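Long-range contacts in aromatic-amino-acid transaminase TyrB (Burkholderia cenocepacia K56-2Valvano, PDB 4WD2), which probably transfers amino groups between aromatic amino acids and 2-oxo acids, using a pyridoxal phosphate cofactor that it carries as a covalent imine: residues L369-V375 / A399-V403; S129-D135 / F150-Y155; E203-I209 / E238-V244. All blocks are in the same frame, centred on the assembly; numbering follows the deposited sequence.

Contact 1 of 3, residues L369-V375 / A399-V403; sequences LREVHGV and AIGKV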
loop_
_atom_site.group_PDB
_atom_site.type_symbol
_atom_site.label_atom_id
_atom_site.label_comp_id
_atom_site.label_asym_id
_atom_site.label_seq_id
_atom_site.Cartn_x
_atom_site.Cartn_y
_atom_site.Cartn_z
ATOM N N LEU A 369 -22.763 -25.332 -18.700
ATOM C CA LEU A 369 -23.016 -25.248 -17.265
ATOM C C LEU A 369 -23.727 -23.946 -16.898
ATOM O O LEU A 369 -24.669 -23.942 -16.105
ATOM C CB LEU A 369 -21.699 -25.369 -16.496
ATOM C CG LEU A 369 -21.732 -25.733 -15.013
ATOM C CD1 LEU A 369 -22.527 -27.019 -14.806
ATOM C CD2 LEU A 369 -20.302 -25.878 -14.489
ATOM N N ARG A 370 -23.272 -22.845 -17.491
ATOM C CA ARG A 370 -23.860 -21.529 -17.250
ATOM C C ARG A 370 -25.222 -21.381 -17.920
ATOM O O ARG A 370 -26.231 -21.125 -17.261
ATOM C CB ARG A 370 -22.916 -20.428 -17.747
ATOM C CG ARG A 370 -23.465 -19.015 -17.590
ATOM C CD ARG A 370 -22.530 -17.964 -18.186
ATOM N NE ARG A 370 -22.411 -18.078 -19.638
ATOM C CZ ARG A 370 -21.359 -18.600 -20.265
ATOM N NH1 ARG A 370 -20.327 -19.051 -19.562
ATOM N NH2 ARG A 370 -21.334 -18.666 -21.593
ATOM N N GLU A 371 -25.245 -21.545 -19.236
ATOM C CA GLU A 371 -26.429 -21.232 -20.023
ATOM C C GLU A 371 -27.572 -22.199 -19.759
ATOM O O GLU A 371 -28.727 -21.790 -19.643
ATOM C CB GLU A 371 -26.085 -21.219 -21.514
ATOM C CG GLU A 371 -25.046 -20.167 -21.913
ATOM C CD GLU A 371 -25.522 -18.736 -21.683
ATOM O OE1 GLU A 371 -26.725 -18.453 -21.868
ATOM O OE2 GLU A 371 -24.687 -17.888 -21.307
ATOM N N VAL A 372 -27.258 -23.483 -19.648
ATOM C CA VAL A 372 -28.300 -24.489 -19.442
ATOM C C VAL A 372 -28.625 -24.685 -17.961
ATOM O O VAL A 372 -29.789 -24.762 -17.588
ATOM C CB VAL A 372 -27.902 -25.849 -20.055
ATOM C CG1 VAL A 372 -29.029 -26.864 -19.892
ATOM C CG2 VAL A 372 -27.566 -25.679 -21.524
ATOM N N HIS A 373 -27.606 -24.741 -17.111
ATOM C CA HIS A 373 -27.831 -25.151 -15.726
ATOM C C HIS A 373 -27.695 -24.014 -14.716
ATOM O O HIS A 373 -27.822 -24.235 -13.513
ATOM C CB HIS A 373 -26.877 -26.290 -15.365
ATOM C CG HIS A 373 -26.997 -27.476 -16.272
ATOM N ND1 HIS A 373 -27.963 -28.444 -16.107
ATOM C CD2 HIS A 373 -26.283 -27.837 -17.365
ATOM C CE1 HIS A 373 -27.837 -29.354 -17.056
ATOM N NE2 HIS A 373 -26.824 -29.009 -17.831
ATOM N N GLY A 374 -27.455 -22.800 -15.204
ATOM C CA GLY A 374 -27.332 -21.636 -14.341
ATOM C C GLY A 374 -26.243 -21.712 -13.280
ATOM O O GLY A 374 -26.338 -21.064 -12.241
ATOM N N VAL A 375 -25.209 -22.511 -13.530
ATOM C CA VAL A 375 -24.090 -22.628 -12.600
ATOM C C VAL A 375 -22.856 -21.967 -13.211
ATOM O O VAL A 375 -22.443 -22.312 -14.322
ATOM C CB VAL A 375 -23.789 -24.102 -12.249
ATOM C CG1 VAL A 375 -22.448 -24.232 -11.524
ATOM C CG2 VAL A 375 -24.914 -24.687 -11.400
ATOM N N ALA A 399 -25.860 -30.614 -11.978
ATOM C CA ALA A 399 -25.492 -29.861 -13.172
ATOM C C ALA A 399 -24.214 -30.399 -13.829
ATOM O O ALA A 399 -24.217 -30.766 -15.000
ATOM C CB ALA A 399 -25.330 -28.370 -12.820
ATOM N N ILE A 400 -23.127 -30.444 -13.065
ATOM C CA ILE A 400 -21.839 -30.903 -13.577
ATOM C C ILE A 400 -21.894 -32.373 -14.002
ATOM O O ILE A 400 -21.332 -32.753 -15.033
ATOM C CB ILE A 400 -20.724 -30.695 -12.528
ATOM C CG1 ILE A 400 -20.494 -29.201 -12.297
ATOM C CG2 ILE A 400 -19.422 -31.351 -12.964
ATOM C CD1 ILE A 400 -19.391 -28.915 -11.310
ATOM N N GLY A 401 -22.590 -33.194 -13.216
ATOM C CA GLY A 401 -22.786 -34.593 -13.557
ATOM C C GLY A 401 -23.459 -34.768 -14.907
ATOM O O GLY A 401 -23.021 -35.575 -15.722
ATOM N N LYS A 402 -24.522 -34.005 -15.148
ATOM C CA LYS A 402 -25.226 -34.059 -16.429
ATOM C C LYS A 402 -24.344 -33.583 -17.580
ATOM O O LYS A 402 -24.322 -34.201 -18.640
ATOM C CB LYS A 402 -26.506 -33.224 -16.379
ATOM C CG LYS A 402 -27.621 -33.853 -15.566
ATOM C CD LYS A 402 -28.821 -32.934 -15.490
ATOM C CE LYS A 402 -29.924 -33.529 -14.635
ATOM N NZ LYS A 402 -30.934 -32.499 -14.258
ATOM N N VAL A 403 -23.614 -32.489 -17.369
ATOM C CA VAL A 403 -22.752 -31.953 -18.421
ATOM C C VAL A 403 -21.624 -32.933 -18.762
ATOM O O VAL A 403 -21.356 -33.195 -19.938
ATOM C CB VAL A 403 -22.157 -30.580 -18.026
ATOM C CG1 VAL A 403 -21.130 -30.129 -19.047
ATOM C CG2 VAL A 403 -23.266 -29.541 -17.908
#
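With CG turned beside the backbone N and opposite the carbonyl carbon (chi1 -57°), H373 swings its imidazole across the neighbouring helix, while L369, its CG opposite the backbone N (chi1 -162°), sends CD1 to A399 of the same helix. A399 receives both: its CB touches H373 CB at 3.6 Å and L369 CD1 at 3.7 Å, and V375 CG2 comes to it from a third direction at 4.0 Å. The ring of H373 is covered on one face by A399 and on the other by V372 of its own segment. V403 CG2 meets ring atom H373 CD2 obliquely at 3.5 Å, and the CD of K402 reaches H373 CE1 at 4.0 Å. These contacts pack helix 363-371 against helix 393-405, in the part of the fold that corresponds to the small domain of fold-type I aminotransferases. G374 breaks the first helix with a positive phi, and V375 N bonds back to L369 O at 3.0 Å as the chain turns into strand 375-376, which pairs with strand 37-38. L369 CD1 also lies 3.9 Å from I400 CG1 on the buried side. On the exposed side K402 directs its ammonium group to a salt bridge with D398.

Contact 2 of 3, residues S129-D135 / F150-Y155; sequences SQVWLSD and FTVNTY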
loop_
_atom_site.group_PDB
_atom_site.type_symbol
_atom_site.label_atom_id
_atom_site.label_comp_id
_atom_site.label_asym_id
_atom_site.label_seq_id
_atom_site.Cartn_x
_atom_site.Cartn_y
_atom_site.Cartn_z
ATOM N N SER A 129 18.398 -12.232 -12.937
ATOM C CA SER A 129 17.580 -13.406 -12.658
ATOM C C SER A 129 16.259 -13.308 -13.391
ATOM O O SER A 129 15.740 -12.218 -13.596
ATOM C CB SER A 129 17.324 -13.551 -11.159
ATOM O OG SER A 129 18.531 -13.758 -10.452
ATOM N N GLN A 130 15.712 -14.447 -13.795
ATOM C CA GLN A 130 14.377 -14.470 -14.369
ATOM C C GLN A 130 13.435 -15.196 -13.411
ATOM O O GLN A 130 13.885 -15.815 -12.443
ATOM C CB GLN A 130 14.399 -15.124 -15.750
ATOM C CG GLN A 130 15.323 -14.403 -16.717
ATOM C CD GLN A 130 15.185 -14.885 -18.140
ATOM O OE1 GLN A 130 14.341 -15.728 -18.440
ATOM N NE2 GLN A 130 16.014 -14.347 -19.032
ATOM N N VAL A 131 12.132 -15.105 -13.659
ATOM C CA VAL A 131 11.151 -15.675 -12.740
ATOM C C VAL A 131 10.406 -16.836 -13.398
ATOM O O VAL A 131 10.056 -16.768 -14.580
ATOM C CB VAL A 131 10.153 -14.592 -12.260
ATOM C CG1 VAL A 131 9.019 -15.207 -11.454
ATOM C CG2 VAL A 131 10.866 -13.526 -11.417
ATOM N N TRP A 132 10.197 -17.913 -12.639
ATOM C CA TRP A 132 9.432 -19.071 -13.111
ATOM C C TRP A 132 8.208 -19.326 -12.229
ATOM O O TRP A 132 8.343 -19.472 -11.015
ATOM C CB TRP A 132 10.307 -20.326 -13.150
ATOM C CG TRP A 132 11.125 -20.469 -14.403
ATOM C CD1 TRP A 132 10.826 -21.228 -15.498
ATOM C CD2 TRP A 132 12.372 -19.830 -14.689
ATOM N NE1 TRP A 132 11.815 -21.106 -16.446
ATOM C CE2 TRP A 132 12.777 -20.253 -15.972
ATOM C CE3 TRP A 132 13.191 -18.946 -13.980
ATOM C CZ2 TRP A 132 13.964 -19.821 -16.563
ATOM C CZ3 TRP A 132 14.371 -18.519 -14.565
ATOM C CH2 TRP A 132 14.745 -18.955 -15.845
ATOM N N LEU A 133 7.020 -19.366 -12.839
ATOM C CA LEU A 133 5.768 -19.673 -12.137
ATOM C C LEU A 133 5.185 -20.997 -12.617
ATOM O O LEU A 133 5.576 -21.513 -13.655
ATOM C CB LEU A 133 4.715 -18.572 -12.333
ATOM C CG LEU A 133 5.017 -17.255 -13.041
ATOM C CD1 LEU A 133 3.722 -16.548 -13.403
ATOM C CD2 LEU A 133 5.838 -16.373 -12.146
ATOM N N SER A 134 4.222 -21.525 -11.873
ATOM C CA SER A 134 3.577 -22.771 -12.250
ATOM C C SER A 134 2.658 -22.584 -13.451
ATOM O O SER A 134 2.127 -21.499 -13.686
ATOM C CB SER A 134 2.788 -23.340 -11.067
ATOM O OG SER A 134 1.807 -22.421 -10.623
ATOM N N ASP A 135 2.473 -23.654 -14.212
ATOM C CA ASP A 135 1.491 -23.654 -15.286
ATOM C C ASP A 135 0.253 -24.427 -14.851
ATOM O O ASP A 135 0.283 -25.654 -14.820
ATOM C CB ASP A 135 2.081 -24.274 -16.557
ATOM C CG ASP A 135 1.032 -24.527 -17.624
ATOM O OD1 ASP A 135 0.128 -23.685 -17.777
ATOM O OD2 ASP A 135 1.113 -25.571 -18.307
ATOM N N PHE A 150 10.940 -8.151 -14.365
ATOM C CA PHE A 150 11.432 -9.508 -14.606
ATOM C C PHE A 150 10.851 -10.151 -15.854
ATOM O O PHE A 150 9.660 -10.006 -16.144
ATOM C CB PHE A 150 11.129 -10.421 -13.416
ATOM C CG PHE A 150 11.996 -10.176 -12.223
ATOM C CD1 PHE A 150 13.300 -10.641 -12.192
ATOM C CD2 PHE A 150 11.505 -9.490 -11.122
ATOM C CE1 PHE A 150 14.102 -10.417 -11.097
ATOM C CE2 PHE A 150 12.308 -9.268 -10.015
ATOM C CZ PHE A 150 13.605 -9.736 -10.007
ATOM N N THR A 151 11.698 -10.877 -16.579
ATOM C CA THR A 151 11.235 -11.837 -17.570
ATOM C C THR A 151 10.613 -13.015 -16.826
ATOM O O THR A 151 11.226 -13.590 -15.924
ATOM C CB THR A 151 12.374 -12.335 -18.471
ATOM O OG1 THR A 151 12.983 -11.222 -19.136
ATOM C CG2 THR A 151 11.850 -13.311 -19.504
ATOM N N VAL A 152 9.393 -13.368 -17.198
ATOM C CA VAL A 152 8.648 -14.368 -16.455
ATOM C C VAL A 152 8.369 -15.596 -17.314
ATOM O O VAL A 152 7.850 -15.490 -18.428
ATOM C CB VAL A 152 7.326 -13.790 -15.918
ATOM C CG1 VAL A 152 6.405 -14.903 -15.459
ATOM C CG2 VAL A 152 7.596 -12.804 -14.786
ATOM N N ASN A 153 8.736 -16.757 -16.782
ATOM C CA ASN A 153 8.557 -18.029 -17.465
ATOM C C ASN A 153 7.704 -18.999 -16.648
ATOM O O ASN A 153 7.301 -18.697 -15.526
ATOM C CB ASN A 153 9.919 -18.660 -17.767
ATOM C CG ASN A 153 10.912 -17.658 -18.340
ATOM O OD1 ASN A 153 10.835 -17.288 -19.515
ATOM N ND2 ASN A 153 11.861 -17.223 -17.513
ATOM N N THR A 154 7.427 -20.167 -17.219
ATOM C CA THR A 154 6.607 -21.163 -16.542
ATOM C C THR A 154 7.328 -22.500 -16.410
ATOM O O THR A 154 8.279 -22.779 -17.141
ATOM C CB THR A 154 5.267 -21.391 -17.280
ATOM O OG1 THR A 154 5.504 -22.096 -18.504
ATOM C CG2 THR A 154 4.601 -20.073 -17.594
ATOM N N TYR A 155 6.880 -23.313 -15.460
ATOM C CA TYR A 155 7.311 -24.703 -15.361
ATOM C C TYR A 155 6.064 -25.588 -15.393
ATOM O O TYR A 155 4.976 -25.131 -15.028
ATOM C CB TYR A 155 8.148 -24.947 -14.091
ATOM C CG TYR A 155 7.519 -24.491 -12.790
ATOM C CD1 TYR A 155 6.541 -25.254 -12.162
ATOM C CD2 TYR A 155 7.932 -23.315 -12.168
ATOM C CE1 TYR A 155 5.969 -24.842 -10.958
ATOM C CE2 TYR A 155 7.358 -22.893 -10.965
ATOM C CZ TYR A 155 6.380 -23.664 -10.371
ATOM O OH TYR A 155 5.805 -23.262 -9.194
HETATM O O HOH W 1 14.500 -10.877 -15.726
HETATM O O HOH W 2 12.818 -16.391 -21.173
#
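F150 opens the second segment by laying a face of its ring against V131: CG2 of V131 stands 4.1 Å from the ring centroid, 29° off the normal, a CH-pi contact. The ring edge meets the carbonyl oxygen of S129, with F150 CD1 to S129 O at 3.2 Å, and K123 adds a cation-pi contact. T151 follows; its carbonyl accepts V131 N, and a water bridges T151 N and S129 O, accepting from the first and donating to the second. V152 lies on the face shared with V131 and L133, where its CG1 meets L133 CG at 3.6 Å, the two side chains crossing at about a right angle; F145 and E146 of helix 141-147 also pack on it. N153 points to the opposite face, with W132 and Y155. Its backbone N bonds to V131 O and its carbonyl accepts L133 N. Its ND2 gives a hydrogen bond to Q130 OE1 (3.0 Å, N-H...O 162°) in the carbonyl plane, with the two amides nearly coplanar, and a second water joins Q130 OE1 to N153 OD1. Meanwhile N153 CB sits over the five-membered ring of W132, 3.6 Å from its centroid. T154 places its carbonyl O at the edge of that indole, 3.4 Å from W132 CD1. Y155 N bonds to L133 O, and only the last rung, D135 N to Y155 O, is weak. The cramped torsion of Y155, CG between backbone N and carbonyl carbon (chi1 52°), folds the ring back over the first strand: S134 CA lies 3.7 Å from its centroid, and the hydroxyl bonds to L184 O. Two adjacent parallel strands joined through helix 141-147 form a beta-alpha-beta crossover, here in the mixed central sheet of the large PLP-binding domain of fold-type I aminotransferases.

Contact 3 of 3, residues E203-I209 / E238-V244; sequences EKLIDVI and ELARRGV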
loop_
_atom_site.group_PDB
_atom_site.type_symbol
_atom_site.label_atom_id
_atom_site.label_comp_id
_atom_site.label_asym_id
_atom_site.label_seq_id
_atom_site.Cartn_x
_atom_site.Cartn_y
_atom_site.Cartn_z
ATOM N N GLU A 203 10.200 -32.433 -0.294
ATOM C CA GLU A 203 11.593 -32.708 0.057
ATOM C C GLU A 203 12.459 -32.850 -1.187
ATOM O O GLU A 203 13.577 -32.318 -1.224
ATOM C CB GLU A 203 11.723 -33.966 0.926
ATOM C CG GLU A 203 12.843 -33.853 1.953
ATOM C CD GLU A 203 12.631 -32.684 2.910
ATOM O OE1 GLU A 203 11.464 -32.436 3.297
ATOM O OE2 GLU A 203 13.623 -32.017 3.276
ATOM N N LYS A 204 11.951 -33.562 -2.197
ATOM C CA LYS A 204 12.696 -33.758 -3.448
ATOM C C LYS A 204 12.893 -32.455 -4.210
ATOM O O LYS A 204 13.942 -32.233 -4.820
ATOM C CB LYS A 204 11.993 -34.768 -4.352
ATOM C CG LYS A 204 11.927 -36.169 -3.781
ATOM C CD LYS A 204 11.135 -37.081 -4.710
ATOM C CE LYS A 204 10.690 -38.341 -3.992
ATOM N NZ LYS A 204 9.932 -39.246 -4.905
ATOM N N LEU A 205 11.882 -31.596 -4.180
ATOM C CA LEU A 205 11.992 -30.291 -4.809
ATOM C C LEU A 205 13.032 -29.429 -4.096
ATOM O O LEU A 205 13.802 -28.732 -4.743
ATOM C CB LEU A 205 10.641 -29.578 -4.822
ATOM C CG LEU A 205 10.648 -28.221 -5.529
ATOM C CD1 LEU A 205 11.104 -28.371 -6.971
ATOM C CD2 LEU A 205 9.271 -27.568 -5.467
ATOM N N ILE A 206 13.057 -29.486 -2.766
ATOM C CA ILE A 206 13.996 -28.669 -2.001
ATOM C C ILE A 206 15.432 -29.148 -2.229
ATOM O O ILE A 206 16.351 -28.329 -2.294
ATOM C CB ILE A 206 13.658 -28.668 -0.482
ATOM C CG1 ILE A 206 12.300 -27.989 -0.243
ATOM C CG2 ILE A 206 14.738 -27.930 0.313
ATOM C CD1 ILE A 206 11.715 -28.209 1.146
ATOM N N ASP A 207 15.615 -30.460 -2.376
ATOM C CA ASP A 207 16.917 -31.017 -2.752
ATOM C C ASP A 207 17.497 -30.269 -3.954
ATOM O O ASP A 207 18.649 -29.847 -3.945
ATOM C CB ASP A 207 16.810 -32.505 -3.103
ATOM C CG ASP A 207 16.473 -33.387 -1.903
ATOM O OD1 ASP A 207 16.629 -32.949 -0.741
ATOM O OD2 ASP A 207 16.083 -34.550 -2.142
ATOM N N VAL A 208 16.674 -30.127 -4.986
ATOM C CA VAL A 208 17.051 -29.467 -6.229
ATOM C C VAL A 208 17.285 -27.958 -6.053
ATOM O O VAL A 208 18.309 -27.423 -6.482
ATOM C CB VAL A 208 15.967 -29.698 -7.312
ATOM C CG1 VAL A 208 16.141 -28.719 -8.462
ATOM C CG2 VAL A 208 16.009 -31.141 -7.803
ATOM N N ILE A 209 16.333 -27.289 -5.414
ATOM C CA ILE A 209 16.421 -25.856 -5.140
ATOM C C ILE A 209 17.707 -25.503 -4.384
ATOM O O ILE A 209 18.405 -24.541 -4.733
ATOM C CB ILE A 209 15.182 -25.382 -4.343
ATOM C CG1 ILE A 209 13.955 -25.364 -5.264
ATOM C CG2 ILE A 209 15.409 -24.005 -3.720
ATOM C CD1 ILE A 209 12.632 -25.306 -4.517
ATOM N N GLU A 238 10.300 -26.269 6.263
ATOM C CA GLU A 238 11.347 -27.210 5.859
ATOM C C GLU A 238 12.462 -26.520 5.054
ATOM O O GLU A 238 13.639 -26.828 5.238
ATOM C CB GLU A 238 10.744 -28.376 5.063
ATOM C CG GLU A 238 11.735 -29.477 4.695
ATOM C CD GLU A 238 12.283 -30.234 5.904
ATOM O OE1 GLU A 238 11.816 -30.002 7.037
ATOM O OE2 GLU A 238 13.190 -31.074 5.721
ATOM N N LEU A 239 12.099 -25.581 4.180
ATOM C CA LEU A 239 13.103 -24.767 3.486
ATOM C C LEU A 239 13.995 -24.027 4.484
ATOM O O LEU A 239 15.227 -24.029 4.365
ATOM C CB LEU A 239 12.432 -23.760 2.543
ATOM C CG LEU A 239 12.048 -24.222 1.133
ATOM C CD1 LEU A 239 10.994 -23.310 0.528
ATOM C CD2 LEU A 239 13.275 -24.280 0.221
ATOM N N ALA A 240 13.365 -23.415 5.482
ATOM C CA ALA A 240 14.086 -22.654 6.495
ATOM C C ALA A 240 14.925 -23.537 7.431
ATOM O O ALA A 240 16.031 -23.152 7.818
ATOM C CB ALA A 240 13.110 -21.804 7.302
ATOM N N ARG A 241 14.420 -24.712 7.800
ATOM C CA ARG A 241 15.209 -25.627 8.625
ATOM C C ARG A 241 16.485 -26.068 7.903
ATOM O O ARG A 241 17.511 -26.345 8.531
ATOM C CB ARG A 241 14.389 -26.861 9.019
ATOM C CG ARG A 241 13.509 -26.678 10.263
ATOM C CD ARG A 241 12.897 -28.007 10.707
ATOM N NE ARG A 241 11.984 -28.569 9.708
ATOM C CZ ARG A 241 10.667 -28.355 9.684
ATOM N NH1 ARG A 241 10.097 -27.583 10.601
ATOM N NH2 ARG A 241 9.917 -28.912 8.739
ATOM N N ARG A 242 16.415 -26.128 6.579
ATOM C CA ARG A 242 17.531 -26.626 5.789
ATOM C C ARG A 242 18.440 -25.490 5.329
ATOM O O ARG A 242 19.403 -25.709 4.594
ATOM C CB ARG A 242 17.009 -27.429 4.591
ATOM C CG ARG A 242 16.381 -28.765 5.001
ATOM C CD ARG A 242 15.880 -29.563 3.802
ATOM N NE ARG A 242 16.949 -29.821 2.838
ATOM C CZ ARG A 242 16.819 -30.582 1.755
ATOM N NH1 ARG A 242 15.657 -31.166 1.489
ATOM N NH2 ARG A 242 17.853 -30.753 0.936
ATOM N N GLY A 243 18.122 -24.276 5.765
ATOM C CA GLY A 243 18.966 -23.118 5.522
ATOM C C GLY A 243 18.911 -22.539 4.120
ATOM O O GLY A 243 19.824 -21.831 3.698
ATOM N N VAL A 244 17.845 -22.831 3.388
ATOM C CA VAL A 244 17.723 -22.365 2.009
ATOM C C VAL A 244 17.249 -20.911 1.969
ATOM O O VAL A 244 16.283 -20.560 2.649
ATOM C CB VAL A 244 16.753 -23.268 1.206
ATOM C CG1 VAL A 244 16.585 -22.760 -0.222
ATOM C CG2 VAL A 244 17.259 -24.711 1.203
#
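I206 sets its CG1 against L239 CD2 at 3.9 Å and its CG2 against the guanidinium of R242, between helix 199-211 and the end of helix 234-241. On the buried side, I209 CG2 touches V244 CG1, also at 3.9 Å; P216 of strand 215-220 touches I209, L239 and V244. A Schellman motif at G243 ends the second helix and brings V244 round to this apolar layer. Against these four buried side chains stand the exposed D207 and the partly exposed E203, E238 and R242. A bend at chi3 (57°) turns the R242 guanidinium over I206, whose CG2 lies over one of its faces, 3.6 Å from R242 NH1. In the guanidinium plane, R242 NH1 and NH2 grip a single oxygen, D207 OD1, end-on at 3.0 Å each. NH1 also bonds to E203 OE2 at 2.8 Å, meeting it from above the carboxylate plane, and E210 adds a further salt bridge through NH2. E238 comes in nearly perpendicular to E203, its carboxylate plane turned 76° from the other, and R241 holds its OE1 side-on through NE and NH2. E203 OE2 and E238 OE2 lie only 2.7 Å apart, so one of these acids probably carries a proton, its pKa perhaps raised by the other despite the arginines nearby.

How the contacts relate
Contacts 2 and 3 are near neighbours in the large domain, their centres 19 Å apart and their nearest atoms about 7 Å, whereas contact 1 stands off: its centre is 35 Å from that of contact 2 and 43 Å from that of contact 3, on the opposite side of the chain's centre from the latter. Contact 2 lies within the central sheet, and contact 3 joins helix 199-211 to the end of helix 234-241, both touching strand 215-220 of that sheet. From V244 the chain enters strand 246-251, and K254, which carries pyridoxal phosphate as an imine, follows soon. Contact 1 joins helices of what corresponds to the small domain; the three close in series.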